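Side-chain contacts in 3,4-dihydroxy-2-butanone 4-phosphate synthase (Candida albicans, PDB 1TKS), which converts D-ribulose 5-phosphate to formate and 3,4-dihydroxy-2-butanone 4-phosphate, a step of riboflavin biosynthesis: residues C165-D170 and D179-F184; G56-P61 and H104-T109. All blocks are in the same frame, centred on the assembly; numbering follows the deposited sequence.

In the fold
From the N terminus, contact 2 comes first. It joins the start of strand 59-63 to helix 103-114, closing a loop of 42 residues that carries helix 64-69 and strand 91-93. The chain then runs through strand 129-134, which lies parallel to 59-63, and helix 145-155 before contact 1 opens at the end of strand 162-166. Backbone bonds (Cys-59 with Ile-164, Pro-61 with Gly-162) join it to strand 59-63. Contact 1 closes a short loop of eight residues, bringing the segment after strand 162-166 against helix 178-188. The two loops follow in series, neither crossing nor enclosing the other. They meet at Cys-165, whose SG packs 3.4 Å from Gly-56 N, and both contacts reach the second subunit.

Contact 1 (C165-D170 and D179-F184); sequences CELVRD and DDCIQF
Leu-167 lays its CD2 methyl over the centre of one face of the Phe-184 ring, a CH-pi contact with the carbon 3.8 Å from the ring centroid and 14° off the normal. Its other methyl, CD1, lies 4.2 Å from Cys-181 SG, so the branched leucine end serves two helix residues one turn apart. In Phe-184, CG stands anti to the backbone N (chi1 -170°), which carries the ring out from helix 178-188 toward Leu-167, and chi2 turns its face to CD2.

Beside this apolar patch, Arg-169 and Asp-180 form a salt bridge: NH2 donates to OD1 over 2.7 Å, with an N-H...O angle of 144°. The donor comes from the syn side but tilted from the carboxylate plane, although the two flat groups are nearly parallel. A water accepts from Arg-169 NH2 at 2.7 Å and donates to Asp-180 OD2 at 3.1 Å, so that nitrogen holds OD1 directly and OD2 through the water. The bend at chi3 turns the guanidinium back toward the helix, and Arg-169 CD lies 3.2 Å from Asp-180 OD1.

The segment leaving strand 162-166 of the mixed sheet packs here against a helix, with apolar residues inward and the ion pair at a partly exposed border. Further out, Ile-22 of strand 21-24 touches both Cys-181 and Phe-184, and Tyr-53 meets the phenylalanine ring edge-to-face. Asp-172 forms a salt bridge with Arg-169 NE, giving the guanidinium a second carboxylate that helps fix its rotation. Leu-167 also packs on Leu-35, next in sequence to Asp-34, which probably binds D-ribulose 5-phosphate.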
ATOM      1  N   CYS B 165       3.601   2.374  -8.951  1.00  8.56           N
ATOM      2  CA  CYS B 165       3.167   1.178  -8.234  1.00  8.35           C
ATOM      3  C   CYS B 165       3.302  -0.026  -9.157  1.00  9.63           C
ATOM      4  O   CYS B 165       3.138   0.096 -10.369  1.00  8.19           O
ATOM      5  CB  CYS B 165       1.729   1.319  -7.733  1.00  8.74           C
ATOM      6  SG  CYS B 165       1.424   0.281  -6.254  1.00  9.77           S
ATOM      7  N   GLU B 166       3.591  -1.181  -8.563  1.00  8.62           N
ATOM      8  CA  GLU B 166       3.807  -2.434  -9.291  1.00  9.16           C
ATOM      9  C   GLU B 166       2.558  -3.114  -9.838  1.00  9.30           C
ATOM     10  O   GLU B 166       1.603  -3.347  -9.101  1.00  9.06           O
ATOM     11  CB  GLU B 166       4.525  -3.449  -8.392  1.00 10.35           C
ATOM     12  CG  GLU B 166       5.794  -2.962  -7.711  1.00 11.92           C
ATOM     13  CD  GLU B 166       5.533  -2.211  -6.416  1.00 13.27           C
ATOM     14  OE1 GLU B 166       6.507  -1.940  -5.686  1.00 14.73           O
ATOM     15  OE2 GLU B 166       4.362  -1.889  -6.125  1.00  9.20           O
ATOM     16  N   LEU B 167       2.574  -3.453 -11.124  1.00  9.37           N
ATOM     17  CA  LEU B 167       1.438  -4.146 -11.727  1.00  9.53           C
ATOM     18  C   LEU B 167       1.367  -5.574 -11.190  1.00  9.82           C
ATOM     19  O   LEU B 167       2.385  -6.260 -11.100  1.00  8.47           O
ATOM     20  CB  LEU B 167       1.584  -4.182 -13.251  1.00  9.24           C
ATOM     21  CG  LEU B 167       1.134  -2.924 -13.995  1.00  9.92           C
ATOM     22  CD1 LEU B 167       1.714  -2.930 -15.395  1.00 11.53           C
ATOM     23  CD2 LEU B 167      -0.388  -2.858 -14.033  1.00 10.05           C
ATOM     24  N   VAL B 168       0.167  -6.017 -10.832  1.00  9.08           N
ATOM     25  CA  VAL B 168      -0.017  -7.372 -10.316  1.00 10.67           C
ATOM     26  C   VAL B 168      -1.151  -8.085 -11.044  1.00 10.24           C
ATOM     27  O   VAL B 168      -2.168  -7.477 -11.398  1.00 10.44           O
ATOM     28  CB  VAL B 168      -0.316  -7.384  -8.790  1.00 10.82           C
ATOM     29  CG1 VAL B 168       0.812  -6.704  -8.027  1.00  9.89           C
ATOM     30  CG2 VAL B 168      -1.646  -6.710  -8.502  1.00 12.68           C
ATOM     31  N   ARG B 169      -0.961  -9.382 -11.269  1.00 10.86           N
ATOM     32  CA  ARG B 169      -1.947 -10.215 -11.956  1.00 11.30           C
ATOM     33  C   ARG B 169      -3.158 -10.473 -11.072  1.00 11.52           C
ATOM     34  O   ARG B 169      -3.020 -10.745  -9.880  1.00 11.57           O
ATOM     35  CB  ARG B 169      -1.328 -11.562 -12.337  1.00 12.06           C
ATOM     36  CG  ARG B 169      -0.259 -11.500 -13.415  1.00 13.52           C
ATOM     37  CD  ARG B 169       0.661 -12.711 -13.324  1.00 14.57           C
ATOM     38  NE  ARG B 169      -0.071 -13.975 -13.288  1.00 15.91           N
ATOM     39  CZ  ARG B 169      -0.706 -14.507 -14.328  1.00 17.25           C
ATOM     40  NH1 ARG B 169      -1.351 -15.659 -14.198  1.00 17.70           N
ATOM     41  NH2 ARG B 169      -0.694 -13.890 -15.501  1.00 18.13           N
ATOM     42  N   ASP B 170      -4.348 -10.405 -11.655  1.00 12.49           N
ATOM     43  CA  ASP B 170      -5.560 -10.652 -10.888  1.00 13.29           C
ATOM     44  C   ASP B 170      -5.752 -12.136 -10.581  1.00 14.30           C
ATOM     45  O   ASP B 170      -6.393 -12.492  -9.592  1.00 14.61           O
ATOM     46  CB  ASP B 170      -6.782 -10.126 -11.643  1.00 15.81           C
ATOM     47  CG  ASP B 170      -6.723  -8.629 -11.868  1.00 18.37           C
ATOM     48  OD1 ASP B 170      -6.517  -7.894 -10.888  1.00 20.62           O
ATOM     49  OD2 ASP B 170      -6.868  -8.194 -13.025  1.00 26.28           O
ATOM     50  N   ASP B 179       5.550 -10.100 -20.795  1.00 10.18           N
ATOM     51  CA  ASP B 179       4.428 -10.579 -21.585  1.00 10.83           C
ATOM     52  C   ASP B 179       3.094 -10.084 -21.053  1.00 10.07           C
ATOM     53  O   ASP B 179       2.250  -9.612 -21.813  1.00  9.78           O
ATOM     54  CB  ASP B 179       4.439 -12.107 -21.663  1.00 12.72           C
ATOM     55  CG  ASP B 179       5.432 -12.624 -22.687  1.00 17.32           C
ATOM     56  OD1 ASP B 179       6.091 -11.792 -23.341  1.00 20.04           O
ATOM     57  OD2 ASP B 179       5.550 -13.857 -22.843  1.00 18.65           O
ATOM     58  N   ASP B 180       2.902 -10.176 -19.744  1.00 10.01           N
ATOM     59  CA  ASP B 180       1.652  -9.715 -19.161  1.00  9.86           C
ATOM     60  C   ASP B 180       1.533  -8.195 -19.264  1.00  9.91           C
ATOM     61  O   ASP B 180       0.430  -7.667 -19.389  1.00 10.18           O
ATOM     62  CB  ASP B 180       1.542 -10.174 -17.706  1.00 11.70           C
ATOM     63  CG  ASP B 180       1.084 -11.622 -17.584  1.00 12.00           C
ATOM     64  OD1 ASP B 180       1.171 -12.190 -16.478  1.00 14.19           O
ATOM     65  OD2 ASP B 180       0.626 -12.192 -18.599  1.00 15.08           O
ATOM     66  N   CYS B 181       2.661  -7.493 -19.225  1.00  8.77           N
ATOM     67  CA  CYS B 181       2.629  -6.037 -19.338  1.00  7.91           C
ATOM     68  C   CYS B 181       2.210  -5.619 -20.738  1.00  8.23           C
ATOM     69  O   CYS B 181       1.484  -4.640 -20.911  1.00 10.13           O
ATOM     70  CB  CYS B 181       3.999  -5.436 -19.015  1.00  9.37           C
ATOM     71  SG  CYS B 181       4.438  -5.517 -17.256  1.00  9.84           S
ATOM     72  N   ILE B 182       2.693  -6.354 -21.736  1.00  9.43           N
ATOM     73  CA  ILE B 182       2.357  -6.081 -23.128  1.00 10.54           C
ATOM     74  C   ILE B 182       0.850  -6.263 -23.285  1.00 10.38           C
ATOM     75  O   ILE B 182       0.172  -5.449 -23.909  1.00 11.27           O
ATOM     76  CB  ILE B 182       3.106  -7.054 -24.071  1.00 10.62           C
ATOM     77  CG1 ILE B 182       4.605  -6.766 -24.014  1.00 11.55           C
ATOM     78  CG2 ILE B 182       2.571  -6.931 -25.491  1.00 11.21           C
ATOM     79  CD1 ILE B 182       5.453  -7.718 -24.831  1.00 10.91           C
ATOM     80  N   GLN B 183       0.331  -7.337 -22.697  1.00 11.57           N
ATOM     81  CA  GLN B 183      -1.097  -7.624 -22.747  1.00 13.51           C
ATOM     82  C   GLN B 183      -1.893  -6.510 -22.063  1.00 12.07           C
ATOM     83  O   GLN B 183      -2.915  -6.055 -22.580  1.00 12.94           O
ATOM     84  CB  GLN B 183      -1.374  -8.970 -22.068  1.00 16.35           C
ATOM     85  CG  GLN B 183      -2.701  -9.068 -21.337  1.00 26.01           C
ATOM     86  CD  GLN B 183      -3.889  -8.871 -22.246  1.00 29.75           C
ATOM     87  OE1 GLN B 183      -4.076  -9.611 -23.208  1.00 33.87           O
ATOM     88  NE2 GLN B 183      -4.705  -7.867 -21.943  1.00 33.65           N
ATOM     89  N   PHE B 184      -1.408  -6.074 -20.903  1.00 10.75           N
ATOM     90  CA  PHE B 184      -2.063  -5.020 -20.131  1.00 10.55           C
ATOM     91  C   PHE B 184      -2.055  -3.711 -20.918  1.00 10.06           C
ATOM     92  O   PHE B 184      -3.049  -2.981 -20.954  1.00 10.64           O
ATOM     93  CB  PHE B 184      -1.339  -4.828 -18.794  1.00  9.40           C
ATOM     94  CG  PHE B 184      -2.066  -3.929 -17.832  1.00  9.31           C
ATOM     95  CD1 PHE B 184      -3.051  -4.438 -16.988  1.00  9.94           C
ATOM     96  CD2 PHE B 184      -1.783  -2.567 -17.789  1.00  8.84           C
ATOM     97  CE1 PHE B 184      -3.747  -3.602 -16.117  1.00  9.90           C
ATOM     98  CE2 PHE B 184      -2.471  -1.721 -16.926  1.00  9.61           C
ATOM     99  CZ  PHE B 184      -3.456  -2.239 -16.088  1.00  8.36           C
TER
HETATM  100  O   HOH W   1      -1.705 -14.159 -18.013  1.00 42.55           O

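Contact 2 (G56-P61 and H104-T109); sequences GYVCVP and HDRALT
The turn leading into strand 59-63 meets helix 103-114 through Arg-106, whose long side chain spans the gap to the backbone at Gly-56. Arg-106 NH1 donates to Gly-56 O over 2.9 Å at an N-H...O angle of 152°, and the acceptor lies near the guanidinium plane, as suits an arginine N-H. Arg-106 NH1 also donates to a water, again at 2.9 Å, which in turn donates to Val-58 O. One nitrogen thereby serves two carbonyls of the turn, one directly and one through solvent.

Tyr-57, between them, is the centre of an inverse gamma turn, closed by a weak bond from Val-58 N to Gly-56 O. Gly-56 has a positive phi (83°), a backbone shape that suits glycine, which has no CB to crowd the carbonyl before it. Val-58 brings CG2 to 3.7 Å from Arg-106 NH1, adding an apolar flank. Val-58 also packs on Met-47 of helix 44-52.

A bend at chi3 (-83°) swings the guanidinium across to the turn, and its buried nitrogens find further acceptors: NE bonds weakly to Ile-101 O, while NH2 donates to Ser-55 O of the second subunit, making Arg-106 part of the dimer interface.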
ATOM      1  N   GLY B  56      -0.866  -1.657  -4.629  1.00  7.75           N
ATOM      2  CA  GLY B  56      -1.512  -0.709  -3.741  1.00  7.59           C
ATOM      3  C   GLY B  56      -0.556   0.072  -2.856  1.00  8.98           C
ATOM      4  O   GLY B  56      -0.965   1.024  -2.196  1.00  9.38           O
ATOM      5  N   TYR B  57       0.712  -0.331  -2.827  1.00  8.74           N
ATOM      6  CA  TYR B  57       1.734   0.360  -2.036  1.00  7.98           C
ATOM      7  C   TYR B  57       2.168   1.517  -2.935  1.00  8.04           C
ATOM      8  O   TYR B  57       3.260   1.509  -3.498  1.00  8.24           O
ATOM      9  CB  TYR B  57       2.914  -0.590  -1.768  1.00  9.22           C
ATOM     10  CG  TYR B  57       3.688  -0.306  -0.498  1.00  9.12           C
ATOM     11  CD1 TYR B  57       3.065  -0.379   0.745  1.00 11.29           C
ATOM     12  CD2 TYR B  57       5.046   0.010  -0.535  1.00 10.33           C
ATOM     13  CE1 TYR B  57       3.772  -0.146   1.922  1.00 10.10           C
ATOM     14  CE2 TYR B  57       5.765   0.246   0.642  1.00 10.71           C
ATOM     15  CZ  TYR B  57       5.120   0.165   1.862  1.00 12.04           C
ATOM     16  OH  TYR B  57       5.811   0.382   3.036  1.00 14.23           O
ATOM     17  N   VAL B  58       1.292   2.510  -3.063  1.00  7.08           N
ATOM     18  CA  VAL B  58       1.532   3.651  -3.943  1.00  8.41           C
ATOM     19  C   VAL B  58       2.567   4.645  -3.438  1.00  7.70           C
ATOM     20  O   VAL B  58       2.435   5.209  -2.347  1.00  8.27           O
ATOM     21  CB  VAL B  58       0.202   4.386  -4.245  1.00  8.03           C
ATOM     22  CG1 VAL B  58       0.446   5.564  -5.172  1.00  8.80           C
ATOM     23  CG2 VAL B  58      -0.784   3.415  -4.897  1.00  9.15           C
ATOM     24  N   CYS B  59       3.589   4.861  -4.261  1.00  7.34           N
ATOM     25  CA  CYS B  59       4.690   5.757  -3.937  1.00  7.42           C
ATOM     26  C   CYS B  59       4.734   6.992  -4.824  1.00  7.94           C
ATOM     27  O   CYS B  59       4.278   6.973  -5.969  1.00  7.29           O
ATOM     28  CB  CYS B  59       6.012   4.994  -4.039  1.00  7.85           C
ATOM     29  SG  CYS B  59       6.142   3.593  -2.891  1.00  9.65           S
ATOM     30  N   VAL B  60       5.296   8.068  -4.284  1.00  8.43           N
ATOM     31  CA  VAL B  60       5.395   9.314  -5.018  1.00  8.13           C
ATOM     32  C   VAL B  60       6.836   9.810  -5.093  1.00  8.14           C
ATOM     33  O   VAL B  60       7.332  10.466  -4.177  1.00  6.29           O
ATOM     34  CB  VAL B  60       4.499  10.405  -4.382  1.00  7.81           C
ATOM     35  CG1 VAL B  60       4.693  11.731  -5.104  1.00  7.58           C
ATOM     36  CG2 VAL B  60       3.034   9.979  -4.456  1.00  7.57           C
ATOM     37  N   PRO B  61       7.538   9.464  -6.183  1.00  8.40           N
ATOM     38  CA  PRO B  61       8.927   9.895  -6.363  1.00  8.83           C
ATOM     39  C   PRO B  61       9.002  11.420  -6.436  1.00  8.86           C
ATOM     40  O   PRO B  61       8.228  12.051  -7.156  1.00  9.95           O
ATOM     41  CB  PRO B  61       9.314   9.242  -7.683  1.00  9.03           C
ATOM     42  CG  PRO B  61       8.568   7.960  -7.636  1.00  9.61           C
ATOM     43  CD  PRO B  61       7.198   8.396  -7.143  1.00  9.13           C
ATOM     44  N   HIS B 104      -9.544   9.249  -3.806  1.00  8.02           N
ATOM     45  CA  HIS B 104      -9.642  10.708  -3.853  1.00  9.12           C
ATOM     46  C   HIS B 104      -8.548  11.364  -3.021  1.00  8.83           C
ATOM     47  O   HIS B 104      -7.881  12.293  -3.478  1.00  8.19           O
ATOM     48  CB  HIS B 104     -11.006  11.161  -3.324  1.00  8.44           C
ATOM     49  CG  HIS B 104     -11.053  12.609  -2.936  1.00  8.33           C
ATOM     50  ND1 HIS B 104     -11.511  13.595  -3.779  1.00  9.05           N
ATOM     51  CD2 HIS B 104     -10.662  13.235  -1.799  1.00  6.53           C
ATOM     52  CE1 HIS B 104     -11.401  14.770  -3.179  1.00  6.33           C
ATOM     53  NE2 HIS B 104     -10.889  14.578  -1.980  1.00 10.27           N
ATOM     54  N   ASP B 105      -8.378  10.882  -1.793  1.00  9.10           N
ATOM     55  CA  ASP B 105      -7.384  11.430  -0.884  1.00  8.89           C
ATOM     56  C   ASP B 105      -5.949  11.175  -1.338  1.00  8.64           C
ATOM     57  O   ASP B 105      -5.123  12.094  -1.335  1.00  9.10           O
ATOM     58  CB  ASP B 105      -7.595  10.874   0.528  1.00  9.35           C
ATOM     59  CG  ASP B 105      -8.842  11.439   1.207  1.00 10.43           C
ATOM     60  OD1 ASP B 105      -9.609  12.176   0.555  1.00 10.34           O
ATOM     61  OD2 ASP B 105      -9.049  11.137   2.398  1.00 10.28           O
ATOM     62  N   ARG B 106      -5.640   9.942  -1.728  1.00  7.67           N
ATOM     63  CA  ARG B 106      -4.285   9.645  -2.181  1.00  8.08           C
ATOM     64  C   ARG B 106      -3.942  10.427  -3.440  1.00  8.03           C
ATOM     65  O   ARG B 106      -2.803  10.859  -3.608  1.00  8.56           O
ATOM     66  CB  ARG B 106      -4.084   8.136  -2.395  1.00  8.24           C
ATOM     67  CG  ARG B 106      -3.833   7.402  -1.082  1.00  9.31           C
ATOM     68  CD  ARG B 106      -3.173   6.048  -1.263  1.00  8.18           C
ATOM     69  NE  ARG B 106      -4.117   4.981  -1.583  1.00  7.65           N
ATOM     70  CZ  ARG B 106      -3.761   3.706  -1.723  1.00  7.92           C
ATOM     71  NH1 ARG B 106      -2.488   3.359  -1.574  1.00  7.88           N
ATOM     72  NH2 ARG B 106      -4.669   2.778  -1.994  1.00  7.42           N
ATOM     73  N   ALA B 107      -4.922  10.634  -4.315  1.00  7.52           N
ATOM     74  CA  ALA B 107      -4.675  11.397  -5.532  1.00  7.49           C
ATOM     75  C   ALA B 107      -4.419  12.860  -5.170  1.00  8.00           C
ATOM     76  O   ALA B 107      -3.514  13.490  -5.718  1.00  8.98           O
ATOM     77  CB  ALA B 107      -5.870  11.286  -6.474  1.00  8.58           C
ATOM     78  N   LEU B 108      -5.215  13.393  -4.245  1.00  8.61           N
ATOM     79  CA  LEU B 108      -5.065  14.782  -3.813  1.00  8.68           C
ATOM     80  C   LEU B 108      -3.703  14.993  -3.168  1.00  8.29           C
ATOM     81  O   LEU B 108      -3.029  15.986  -3.434  1.00  9.04           O
ATOM     82  CB  LEU B 108      -6.176  15.164  -2.822  1.00  9.00           C
ATOM     83  CG  LEU B 108      -6.134  16.536  -2.133  1.00 10.59           C
ATOM     84  CD1 LEU B 108      -6.036  17.648  -3.174  1.00 10.93           C
ATOM     85  CD2 LEU B 108      -7.392  16.725  -1.280  1.00 10.91           C
ATOM     86  N   THR B 109      -3.293  14.057  -2.321  1.00  7.58           N
ATOM     87  CA  THR B 109      -2.001  14.172  -1.663  1.00  7.41           C
ATOM     88  C   THR B 109      -0.879  14.135  -2.698  1.00  7.29           C
ATOM     89  O   THR B 109       0.077  14.908  -2.618  1.00  8.43           O
ATOM     90  CB  THR B 109      -1.800  13.039  -0.643  1.00  9.44           C
ATOM     91  OG1 THR B 109      -2.745  13.196   0.423  1.00  9.44           O
ATOM     92  CG2 THR B 109      -0.389  13.065  -0.073  1.00 10.60           C
TER
HETATM   93  O   HOH W   2       0.037   4.536  -0.843  1.00  8.75           O